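Local coordinates for homoserine kinase (Cytophaga hutchinsonii, PDB 4P52), which catalyses the ATP-dependent phosphorylation of homoserine to O-phosphohomoserine, a step on the way to threonine, at residues 43-48 and 231-236; 242-247 and 275-280; 246-251 and 287-292; 269-274 and 303-308. All blocks are in the same frame, centred on the assembly; numbering follows the deposited sequence.

Interaction 1 (43-48 and 231-236)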
loop_
_atom_site.group_PDB
_atom_site.type_symbol
_atom_site.label_atom_id
_atom_site.label_comp_id
_atom_site.label_asym_id
_atom_site.label_seq_id
_atom_site.Cartn_x
_atom_site.Cartn_y
_atom_site.Cartn_z
ATOM N N ASP A 43 6.705 9.873 0.171
ATOM C CA ASP A 43 6.019 10.660 1.227
ATOM C C ASP A 43 5.330 9.849 2.313
ATOM O O ASP A 43 4.707 10.426 3.206
ATOM C CB ASP A 43 4.983 11.636 0.648
ATOM C CG ASP A 43 5.578 12.975 0.217
ATOM O OD1 ASP A 43 6.802 13.220 0.402
ATOM O OD2 ASP A 43 4.793 13.792 -0.340
ATOM N N VAL A 44 5.398 8.524 2.238
ATOM C CA VAL A 44 4.596 7.698 3.158
ATOM C C VAL A 44 5.348 6.586 3.912
ATOM O O VAL A 44 4.803 6.046 4.868
ATOM C CB VAL A 44 3.317 7.091 2.484
ATOM C CG1 VAL A 44 2.498 8.156 1.801
ATOM C CG2 VAL A 44 3.658 5.955 1.525
ATOM N N LEU A 45 6.551 6.212 3.467
ATOM C CA LEU A 45 7.383 5.207 4.160
ATOM C C LEU A 45 8.714 5.828 4.539
ATOM O O LEU A 45 9.256 6.645 3.801
ATOM C CB LEU A 45 7.671 4.007 3.273
ATOM C CG LEU A 45 6.468 3.282 2.675
ATOM C CD1 LEU A 45 6.966 2.223 1.686
ATOM C CD2 LEU A 45 5.605 2.673 3.775
ATOM N N GLY A 46 9.243 5.432 5.682
ATOM C CA GLY A 46 10.523 5.930 6.162
ATOM C C GLY A 46 11.013 5.007 7.263
ATOM O O GLY A 46 10.207 4.341 7.951
ATOM N N PHE A 47 12.330 4.942 7.435
ATOM C CA PHE A 47 12.896 4.142 8.511
ATOM C C PHE A 47 14.197 4.746 8.998
ATOM O O PHE A 47 14.860 5.474 8.255
ATOM C CB PHE A 47 13.071 2.680 8.076
ATOM C CG PHE A 47 14.110 2.471 7.016
ATOM C CD1 PHE A 47 15.464 2.362 7.360
ATOM C CD2 PHE A 47 13.739 2.345 5.663
ATOM C CE1 PHE A 47 16.426 2.137 6.390
ATOM C CE2 PHE A 47 14.698 2.123 4.671
ATOM C CZ PHE A 47 16.048 2.023 5.046
ATOM N N ALA A 48 14.553 4.455 10.252
ATOM C CA ALA A 48 15.740 5.054 10.876
ATOM C C ALA A 48 16.928 4.150 10.712
ATOM O O ALA A 48 16.798 2.925 10.679
ATOM C CB ALA A 48 15.482 5.326 12.335
ATOM N N GLY A 231 2.513 -4.034 -1.989
ATOM C CA GLY A 231 3.384 -5.184 -2.116
ATOM C C GLY A 231 4.521 -5.065 -1.127
ATOM O O GLY A 231 4.943 -6.056 -0.556
ATOM N N LEU A 232 5.004 -3.837 -0.921
ATOM C CA LEU A 232 6.108 -3.581 -0.004
ATOM C C LEU A 232 5.676 -3.717 1.463
ATOM O O LEU A 232 6.350 -4.376 2.249
ATOM C CB LEU A 232 6.690 -2.191 -0.263
ATOM C CG LEU A 232 8.004 -1.756 0.376
ATOM C CD1 LEU A 232 9.078 -2.812 0.242
ATOM C CD2 LEU A 232 8.481 -0.494 -0.313
ATOM N N VAL A 233 4.564 -3.088 1.834
ATOM C CA VAL A 233 4.030 -3.211 3.185
ATOM C C VAL A 233 3.740 -4.675 3.569
ATOM O O VAL A 233 4.087 -5.109 4.671
ATOM C CB VAL A 233 2.783 -2.326 3.360
ATOM C CG1 VAL A 233 2.062 -2.613 4.664
ATOM C CG2 VAL A 233 3.181 -0.856 3.289
ATOM N N ALA A 234 3.134 -5.430 2.652
ATOM C CA ALA A 234 2.840 -6.840 2.888
ATOM C C ALA A 234 4.141 -7.617 3.022
ATOM O O ALA A 234 4.302 -8.367 3.969
ATOM C CB ALA A 234 1.958 -7.426 1.785
ATOM N N GLY A 235 5.054 -7.425 2.073
ATOM C CA GLY A 235 6.421 -7.963 2.143
ATOM C C GLY A 235 7.183 -7.738 3.454
ATOM O O GLY A 235 7.917 -8.616 3.886
ATOM N N LEU A 236 7.011 -6.588 4.100
ATOM C CA LEU A 236 7.682 -6.349 5.364
ATOM C C LEU A 236 6.953 -6.997 6.508
ATOM O O LEU A 236 7.565 -7.644 7.344
ATOM C CB LEU A 236 7.816 -4.857 5.670
ATOM C CG LEU A 236 8.550 -3.924 4.710
ATOM C CD1 LEU A 236 8.437 -2.516 5.282
ATOM C CD2 LEU A 236 10.001 -4.331 4.462
#

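Interaction 2 (242-247 and 275-280)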
loop_
_atom_site.group_PDB
_atom_site.type_symbol
_atom_site.label_atom_id
_atom_site.label_comp_id
_atom_site.label_asym_id
_atom_site.label_seq_id
_atom_site.Cartn_x
_atom_site.Cartn_y
_atom_site.Cartn_z
ATOM N N SER A 242 11.479 -11.909 -1.347
ATOM C CA SER A 242 11.291 -11.908 -2.786
ATOM C C SER A 242 10.229 -10.891 -3.258
ATOM O O SER A 242 10.307 -10.377 -4.385
ATOM C CB SER A 242 10.903 -13.322 -3.215
ATOM O OG SER A 242 11.101 -13.495 -4.603
ATOM N N LEU A 243 9.242 -10.629 -2.390
ATOM C CA LEU A 243 8.123 -9.732 -2.677
ATOM C C LEU A 243 8.606 -8.288 -2.571
ATOM O O LEU A 243 8.288 -7.464 -3.442
ATOM C CB LEU A 243 6.935 -9.978 -1.729
ATOM C CG LEU A 243 5.647 -9.133 -1.855
ATOM C CD1 LEU A 243 5.038 -9.229 -3.249
ATOM C CD2 LEU A 243 4.603 -9.471 -0.792
ATOM N N ILE A 244 9.382 -8.006 -1.518
ATOM C CA ILE A 244 10.059 -6.716 -1.345
ATOM C C ILE A 244 10.929 -6.346 -2.562
ATOM O O ILE A 244 10.844 -5.236 -3.078
ATOM C CB ILE A 244 10.910 -6.703 -0.083
ATOM C CG1 ILE A 244 10.020 -6.887 1.136
ATOM C CG2 ILE A 244 11.675 -5.389 0.019
ATOM C CD1 ILE A 244 10.779 -6.968 2.443
ATOM N N GLY A 245 11.726 -7.291 -3.041
ATOM C CA GLY A 245 12.541 -7.065 -4.226
ATOM C C GLY A 245 11.698 -6.571 -5.379
ATOM O O GLY A 245 12.021 -5.568 -6.020
ATOM N N ARG A 246 10.598 -7.270 -5.634
ATOM C CA ARG A 246 9.754 -6.962 -6.774
ATOM C C ARG A 246 8.952 -5.682 -6.553
ATOM O O ARG A 246 8.709 -4.950 -7.497
ATOM C CB ARG A 246 8.839 -8.142 -7.093
ATOM C CG ARG A 246 9.406 -9.171 -8.074
ATOM C CD ARG A 246 8.493 -10.393 -8.134
ATOM N NE ARG A 246 7.798 -10.554 -6.848
ATOM C CZ ARG A 246 7.365 -11.702 -6.338
ATOM N NH1 ARG A 246 7.559 -12.830 -7.004
ATOM N NH2 ARG A 246 6.748 -11.718 -5.154
ATOM N N SER A 247 8.574 -5.417 -5.307
ATOM C CA SER A 247 7.828 -4.219 -4.939
ATOM C C SER A 247 8.620 -2.915 -4.910
ATOM O O SER A 247 8.027 -1.828 -4.913
ATOM C CB SER A 247 7.163 -4.402 -3.587
ATOM O OG SER A 247 6.139 -5.356 -3.742
ATOM N N GLY A 275 23.777 -7.715 -5.703
ATOM C CA GLY A 275 22.771 -8.567 -5.074
ATOM C C GLY A 275 21.813 -7.830 -4.150
ATOM O O GLY A 275 21.238 -8.450 -3.259
ATOM N N ALA A 276 21.618 -6.528 -4.341
ATOM C CA ALA A 276 20.676 -5.799 -3.504
ATOM C C ALA A 276 19.260 -6.259 -3.792
ATOM O O ALA A 276 18.949 -6.592 -4.930
ATOM C CB ALA A 276 20.778 -4.305 -3.751
ATOM N N LEU A 277 18.397 -6.256 -2.771
ATOM C CA LEU A 277 16.971 -6.506 -2.968
ATOM C C LEU A 277 16.399 -5.461 -3.883
ATOM O O LEU A 277 15.590 -5.745 -4.785
ATOM C CB LEU A 277 16.240 -6.397 -1.648
ATOM C CG LEU A 277 16.181 -7.658 -0.803
ATOM C CD1 LEU A 277 15.181 -7.431 0.320
ATOM C CD2 LEU A 277 15.801 -8.833 -1.705
ATOM N N GLY A 278 16.827 -4.229 -3.626
ATOM C CA GLY A 278 16.355 -3.091 -4.367
ATOM C C GLY A 278 17.149 -1.900 -3.901
ATOM O O GLY A 278 17.845 -1.951 -2.870
ATOM N N CYS A 279 17.029 -0.809 -4.648
ATOM C CA CYS A 279 17.898 0.314 -4.467
ATOM C C CYS A 279 17.216 1.536 -5.034
ATOM O O CYS A 279 16.708 1.483 -6.149
ATOM C CB CYS A 279 19.217 0.037 -5.194
ATOM S SG CYS A 279 20.286 1.485 -5.289
ATOM N N SER A 280 17.200 2.626 -4.266
ATOM C CA SER A 280 16.652 3.886 -4.739
ATOM C C SER A 280 17.226 5.136 -4.064
ATOM O O SER A 280 18.154 5.058 -3.257
ATOM C CB SER A 280 15.119 3.894 -4.620
ATOM O OG SER A 280 14.561 4.892 -5.513
HETATM O O HOH W 1 14.186 -3.987 -6.632
#

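Interaction 3 (246-251 and 287-292)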
loop_
_atom_site.group_PDB
_atom_site.type_symbol
_atom_site.label_atom_id
_atom_site.label_comp_id
_atom_site.label_asym_id
_atom_site.label_seq_id
_atom_site.Cartn_x
_atom_site.Cartn_y
_atom_site.Cartn_z
ATOM N N ARG A 246 10.598 -7.270 -5.634
ATOM C CA ARG A 246 9.754 -6.962 -6.774
ATOM C C ARG A 246 8.952 -5.682 -6.553
ATOM O O ARG A 246 8.709 -4.950 -7.497
ATOM C CB ARG A 246 8.839 -8.142 -7.093
ATOM C CG ARG A 246 9.406 -9.171 -8.074
ATOM C CD ARG A 246 8.493 -10.393 -8.134
ATOM N NE ARG A 246 7.798 -10.554 -6.848
ATOM C CZ ARG A 246 7.365 -11.702 -6.338
ATOM N NH1 ARG A 246 7.559 -12.830 -7.004
ATOM N NH2 ARG A 246 6.748 -11.718 -5.154
ATOM N N SER A 247 8.574 -5.417 -5.307
ATOM C CA SER A 247 7.828 -4.219 -4.939
ATOM C C SER A 247 8.620 -2.915 -4.910
ATOM O O SER A 247 8.027 -1.828 -4.913
ATOM C CB SER A 247 7.163 -4.402 -3.587
ATOM O OG SER A 247 6.139 -5.356 -3.742
HETATM N N MSE A 248 9.944 -2.997 -4.892
HETATM C CA MSE A 248 10.733 -1.786 -4.861
HETATM C C MSE A 248 11.022 -1.252 -6.229
HETATM O O MSE A 248 12.180 -1.191 -6.640
HETATM C CB MSE A 248 12.005 -2.130 -4.176
HETATM C CG MSE A 248 11.715 -1.951 -2.708
HETATM SE SE MSE A 248 13.382 -2.535 -1.860
HETATM C CE MSE A 248 14.277 -0.765 -2.003
ATOM N N GLN A 249 9.963 -0.876 -6.938
ATOM C CA GLN A 249 10.035 -0.221 -8.242
ATOM C C GLN A 249 9.351 1.116 -8.060
ATOM O O GLN A 249 8.245 1.191 -7.497
ATOM C CB GLN A 249 9.289 -0.998 -9.339
ATOM C CG GLN A 249 9.667 -2.450 -9.580
ATOM C CD GLN A 249 11.170 -2.668 -9.667
ATOM O OE1 GLN A 249 11.899 -1.856 -10.245
ATOM N NE2 GLN A 249 11.646 -3.769 -9.082
ATOM N N ASP A 250 9.999 2.180 -8.514
ATOM C CA ASP A 250 9.406 3.492 -8.426
ATOM C C ASP A 250 9.325 4.027 -9.825
ATOM O O ASP A 250 10.335 4.289 -10.447
ATOM C CB ASP A 250 10.242 4.387 -7.517
ATOM C CG ASP A 250 9.751 5.840 -7.488
ATOM O OD1 ASP A 250 8.636 6.166 -8.016
ATOM O OD2 ASP A 250 10.512 6.668 -6.930
ATOM N N HIS A 251 8.116 4.181 -10.334
ATOM C CA HIS A 251 7.966 4.610 -11.722
ATOM C C HIS A 251 7.646 6.102 -11.897
ATOM O O HIS A 251 7.483 6.580 -13.012
ATOM C CB HIS A 251 6.949 3.709 -12.439
ATOM C CG HIS A 251 7.466 2.330 -12.705
ATOM N ND1 HIS A 251 8.771 2.089 -13.105
ATOM C CD2 HIS A 251 6.865 1.119 -12.623
ATOM C CE1 HIS A 251 8.951 0.789 -13.255
ATOM N NE2 HIS A 251 7.811 0.179 -12.971
ATOM N N SER A 287 21.784 11.169 -1.578
ATOM C CA SER A 287 22.017 9.830 -1.004
ATOM C C SER A 287 21.141 8.745 -1.594
ATOM O O SER A 287 19.983 8.986 -1.978
ATOM C CB SER A 287 21.876 9.833 0.513
ATOM O OG SER A 287 22.924 10.615 1.059
ATOM N N ILE A 288 21.707 7.545 -1.632
ATOM C CA ILE A 288 21.109 6.385 -2.244
ATOM C C ILE A 288 21.172 5.255 -1.234
ATOM O O ILE A 288 22.155 5.125 -0.501
ATOM C CB ILE A 288 21.910 5.981 -3.497
ATOM C CG1 ILE A 288 21.920 7.157 -4.486
ATOM C CG2 ILE A 288 21.338 4.729 -4.157
ATOM C CD1 ILE A 288 22.746 6.921 -5.724
ATOM N N PHE A 289 20.131 4.432 -1.177
ATOM C CA PHE A 289 20.148 3.313 -0.236
ATOM C C PHE A 289 19.854 2.028 -0.976
ATOM O O PHE A 289 19.174 2.030 -2.027
ATOM C CB PHE A 289 19.133 3.503 0.903
ATOM C CG PHE A 289 17.725 3.266 0.473
ATOM C CD1 PHE A 289 17.040 4.227 -0.269
ATOM C CD2 PHE A 289 17.093 2.068 0.775
ATOM C CE1 PHE A 289 15.739 3.984 -0.709
ATOM C CE2 PHE A 289 15.791 1.817 0.337
ATOM C CZ PHE A 289 15.116 2.769 -0.412
ATOM N N ALA A 290 20.337 0.932 -0.409
ATOM C CA ALA A 290 20.014 -0.377 -0.952
ATOM C C ALA A 290 19.588 -1.262 0.211
ATOM O O ALA A 290 20.034 -1.044 1.356
ATOM C CB ALA A 290 21.206 -0.974 -1.695
ATOM N N LEU A 291 18.713 -2.234 -0.063
ATOM C CA LEU A 291 18.333 -3.167 0.965
ATOM C C LEU A 291 18.912 -4.509 0.607
ATOM O O LEU A 291 19.019 -4.846 -0.579
ATOM C CB LEU A 291 16.809 -3.206 1.145
ATOM C CG LEU A 291 16.110 -1.894 1.591
ATOM C CD1 LEU A 291 14.615 -2.113 1.691
ATOM C CD2 LEU A 291 16.610 -1.383 2.928
ATOM N N SER A 292 19.349 -5.251 1.626
ATOM C CA SER A 292 19.786 -6.629 1.431
ATOM C C SER A 292 19.450 -7.447 2.680
ATOM O O SER A 292 18.914 -6.897 3.649
ATOM C CB SER A 292 21.275 -6.707 1.121
ATOM O OG SER A 292 22.019 -6.029 2.130
#

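Interaction 4 (269-274 and 303-308)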
loop_
_atom_site.group_PDB
_atom_site.type_symbol
_atom_site.label_atom_id
_atom_site.label_comp_id
_atom_site.label_asym_id
_atom_site.label_seq_id
_atom_site.Cartn_x
_atom_site.Cartn_y
_atom_site.Cartn_z
ATOM N N LYS A 269 22.756 0.262 -10.692
ATOM C CA LYS A 269 23.079 -0.975 -11.363
ATOM C C LYS A 269 24.144 -1.733 -10.609
ATOM O O LYS A 269 24.088 -2.955 -10.522
ATOM C CB LYS A 269 23.551 -0.721 -12.783
ATOM C CG LYS A 269 23.463 -1.969 -13.640
ATOM C CD LYS A 269 24.212 -1.796 -14.943
ATOM C CE LYS A 269 24.613 -3.149 -15.510
ATOM N NZ LYS A 269 25.584 -2.893 -16.608
ATOM N N ALA A 270 25.116 -1.020 -10.057
ATOM C CA ALA A 270 26.167 -1.685 -9.309
ATOM C C ALA A 270 25.597 -2.331 -8.019
ATOM O O ALA A 270 25.966 -3.443 -7.659
ATOM C CB ALA A 270 27.312 -0.713 -9.013
ATOM N N ALA A 271 24.677 -1.649 -7.347
ATOM C CA ALA A 271 24.042 -2.212 -6.174
ATOM C C ALA A 271 23.225 -3.445 -6.538
ATOM O O ALA A 271 23.287 -4.460 -5.841
ATOM C CB ALA A 271 23.171 -1.186 -5.475
ATOM N N LEU A 272 22.460 -3.372 -7.623
ATOM C CA LEU A 272 21.656 -4.527 -8.030
ATOM C C LEU A 272 22.541 -5.681 -8.475
ATOM O O LEU A 272 22.299 -6.809 -8.063
ATOM C CB LEU A 272 20.637 -4.174 -9.110
ATOM C CG LEU A 272 19.509 -3.262 -8.638
ATOM C CD1 LEU A 272 18.698 -2.834 -9.851
ATOM C CD2 LEU A 272 18.621 -3.935 -7.603
ATOM N N ASP A 273 23.591 -5.412 -9.256
ATOM C CA ASP A 273 24.566 -6.486 -9.587
ATOM C C ASP A 273 25.268 -7.050 -8.344
ATOM O O ASP A 273 25.658 -8.196 -8.352
ATOM C CB ASP A 273 25.606 -6.070 -10.628
ATOM C CG ASP A 273 24.982 -5.642 -11.965
ATOM O OD1 ASP A 273 23.766 -5.870 -12.183
ATOM O OD2 ASP A 273 25.703 -5.049 -12.814
ATOM N N ALA A 274 25.410 -6.282 -7.264
ATOM C CA ALA A 274 26.044 -6.864 -6.081
ATOM C C ALA A 274 25.025 -7.631 -5.230
ATOM O O ALA A 274 25.362 -8.156 -4.175
ATOM C CB ALA A 274 26.807 -5.821 -5.270
ATOM N N GLN A 303 30.515 -1.400 -1.091
ATOM C CA GLN A 303 31.738 -1.356 -1.876
ATOM C C GLN A 303 31.513 -1.127 -3.366
ATOM O O GLN A 303 32.317 -0.434 -4.013
ATOM C CB GLN A 303 32.628 -2.577 -1.623
ATOM C CG GLN A 303 33.428 -2.481 -0.321
ATOM C CD GLN A 303 33.956 -1.044 -0.016
ATOM O OE1 GLN A 303 33.259 -0.216 0.647
ATOM N NE2 GLN A 303 35.181 -0.734 -0.511
ATOM N N ALA A 304 30.444 -1.687 -3.923
ATOM C CA ALA A 304 30.183 -1.510 -5.353
ATOM C C ALA A 304 29.602 -0.120 -5.683
ATOM O O ALA A 304 29.902 0.462 -6.735
ATOM C CB ALA A 304 29.300 -2.629 -5.887
HETATM N N MSE A 305 28.796 0.420 -4.777
HETATM C CA MSE A 305 28.286 1.776 -4.929
HETATM C C MSE A 305 29.423 2.778 -4.798
HETATM O O MSE A 305 29.548 3.673 -5.636
HETATM C CB MSE A 305 27.135 2.064 -3.977
HETATM C CG MSE A 305 25.921 1.181 -4.255
HETATM SE SE MSE A 305 24.370 1.768 -3.144
HETATM C CE MSE A 305 24.971 1.364 -1.314
ATOM N N LYS A 306 30.269 2.628 -3.775
ATOM C CA LYS A 306 31.482 3.448 -3.646
ATOM C C LYS A 306 32.315 3.442 -4.930
ATOM O O LYS A 306 32.804 4.486 -5.373
ATOM C CB LYS A 306 32.342 2.988 -2.466
ATOM C CG LYS A 306 33.732 3.631 -2.396
ATOM C CD LYS A 306 34.578 3.131 -1.225
ATOM C CE LYS A 306 33.966 3.480 0.136
ATOM N NZ LYS A 306 33.695 4.936 0.403
ATOM N N LYS A 307 32.454 2.275 -5.539
ATOM C CA LYS A 307 33.260 2.145 -6.738
ATOM C C LYS A 307 32.603 2.889 -7.918
ATOM O O LYS A 307 33.301 3.438 -8.778
ATOM C CB LYS A 307 33.480 0.661 -7.030
ATOM C CG LYS A 307 34.492 0.351 -8.098
ATOM C CD LYS A 307 34.106 -0.893 -8.890
ATOM C CE LYS A 307 35.306 -1.478 -9.643
ATOM N NZ LYS A 307 34.933 -2.587 -10.570
ATOM N N GLY A 308 31.264 2.923 -7.950
ATOM C CA GLY A 308 30.519 3.739 -8.922
ATOM C C GLY A 308 30.820 5.232 -8.800
ATOM O O GLY A 308 31.104 5.882 -9.790
#

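Interaction 1 (43-48 and 231-236)
Leu232, whose carbonyl O takes a helical hydrogen bond from Leu236 N at 3.0 Å, makes the closest contact of helix 219-237 with Leu45 of strand 45-49. That bond, and the matching one from Gly235 N to Gly231 O, are internal to the helix; between 43-48 and 231-236 there is no hydrogen bond, and the join is made by methyl groups. Leu45 CD1 meets Leu232 CD2 at 3.7 Å, the two side chains crossing obliquely. The other branch of Leu45 goes to the neighbouring residue of the helix, where CD2 lies 4.3 Å from Val233 CG2, so one leucine spreads its forked end over two successive helical positions. A chi1 of -169°, which sets CG opposite the backbone N of Leu232, carries CD2 to Leu45. The backbones stay well apart, Leu45 CA being 9.1 Å from Val233 CA, and the methyls bridge the gap. All three touching residues are buried. Leu45 also touches Phe173 and Leu175 of strand 173-178, while Leu232 also packs on Ile244 of the following helix. Val233 also packs on Gly230 of the second subunit, which places the contact beside the dimer interface. This is apolar strand-on-helix packing, here joining the large mixed sheet of a GHMP kinase to a helix of its C-terminal region.

Interaction 2 (242-247 and 275-280)
Gly245 and Leu277 bring their backbones together, with CA atoms only 4.6 Å apart, where helix 241-247 passes the turn that leads into strand 278-281. Gly245 CA lies 3.4 Å from Leu277 O, a CA-H...O contact with an angle of 135° at the hydrogen, and no conventional hydrogen bond runs directly between the segments. A water stands between the two carbonyls, within hydrogen-bonding distance of both, 2.7 Å from Gly245 O and 2.9 Å from Leu277 O. The 275-280 segment opens at Gly275, whose positive phi of 99° ends helix 264-273 in a Schellman motif. Among side chains, Leu277 does the reaching: its CD1 comes to 4.1 Å from Ile244 CG2, the two chains set at a slant to each other. CG2 of Ile244 is the branch opposite its backbone N, while its CG1 arm, the one leading to CD1, goes to Leu236 of helix 219-237. Farther along the helix, Ser247 folds back, OG donating to Leu243 O at 3.0 Å from well above the carbonyl plane; that oxygen also accepts from Ser247 N. The NE of Arg246 forms a salt bridge with Asp183 of the second subunit. Adhesion between helix and turn therefore rests on close backbone approach, one methyl contact and a water-mediated link, with no direct hydrogen bond between the segments.

Interaction 3 (246-251 and 287-292)
Met248, present as selenomethionine, and Phe289 approach from opposite directions, the terminal methyl CE stopping 3.8 Å from Phe289 CE2. The methyl comes to the ring obliquely. Leu291 lies across the same chain at about a right angle: its CD1 is 3.8 Å from the selenium of Met248 and 3.9 Å from Met248 CE. A bend at chi3 (86°) turns the methyl toward both partners. Leu291 CG, in turn, sits at the edge of the Phe289 ring, in its plane, so the methyl of Met248 touches two neighbouring side chains of the strand. Phe289 and Leu291 belong to strand 288-292, an inner strand of the four-stranded antiparallel sheet of the C-terminal GHMP kinase region, whose ferredoxin-like strand order is 2-3-1-4; Met248 reaches it from the chain leaving helix 241-247. There Met248 is the centre of an inverse gamma turn, which carries the backbone out of the helix while its side chain goes to the sheet. A little farther on, Asp250 caps the start of helix 253-257, OD1 accepting from Ile252 N and Val253 N and OD2 from Glu254 N.

Interaction 4 (269-274 and 303-308)
Ala270 and Ala304 form the close part of the contact between helix 264-273 and helix 295-310. Their CA atoms are 5.6 Å apart, and Ala270 CB lies 3.6 Å from Ala304 O, a methyl resting against a backbone carbonyl of the facing helix. In the reverse direction Ala304 CB comes to 3.9 Å from Ala270 O and to 4.1 Å from Ala274 CB, so it sits between Ala270 and Ala274, the latter just past the end of helix 264-273. Small side chains on both sides allow this backbone approach, and no hydrogen bond crosses it. Toward the protein interior the gap is filled differently. Ala271 CB packs on Met305, a selenomethionine, with 3.8 Å to CG and a similar distance to the selenium; the chain bends at chi3 (-66°). The two helices lie on one face of the four-stranded antiparallel sheet: Met305 touches Thr196 and Ile198 of strand 194-200, and Ala271 CB packs near Ala290 CB of strand 288-292. The strand pair 278-281 and 288-292 separates the helices in sequence, as expected for the beta-alpha-beta-beta-alpha-beta order of a ferredoxin-like domain, the fold of the C-terminal half of GHMP kinases. The solvent side is looser and polar. Asp273 and Lys307 are exposed at its border, and neither side chain touches the other segment. Lys269 and Gln303 are likewise exposed, and Gln303 turns its amide off from helix 264-273.

Overall arrangement
Interactions 2 and 3 have centres 6 Å apart and share Arg246 and Ser247; the probable hydrogen bonds Leu277 N to Leu291 O (2.7 Å) and Phe289 N to Ser280 O (2.9 Å) join their strands in one sheet. Interaction 1, about 11 to 12 Å from both between centres, meets them through Leu232, which packs on Ser247 and Met248. Interaction 4 touches interaction 2 where Ala276 N is 3.1 Å from Ala271 O, but stays about 11 Å from interaction 1 between nearest atoms. Beyond interaction 3, Ser287 OG hydrogen-bonds to Ser116 O of the glycine-rich loop, which in GHMP kinases typically binds the nucleotide phosphates.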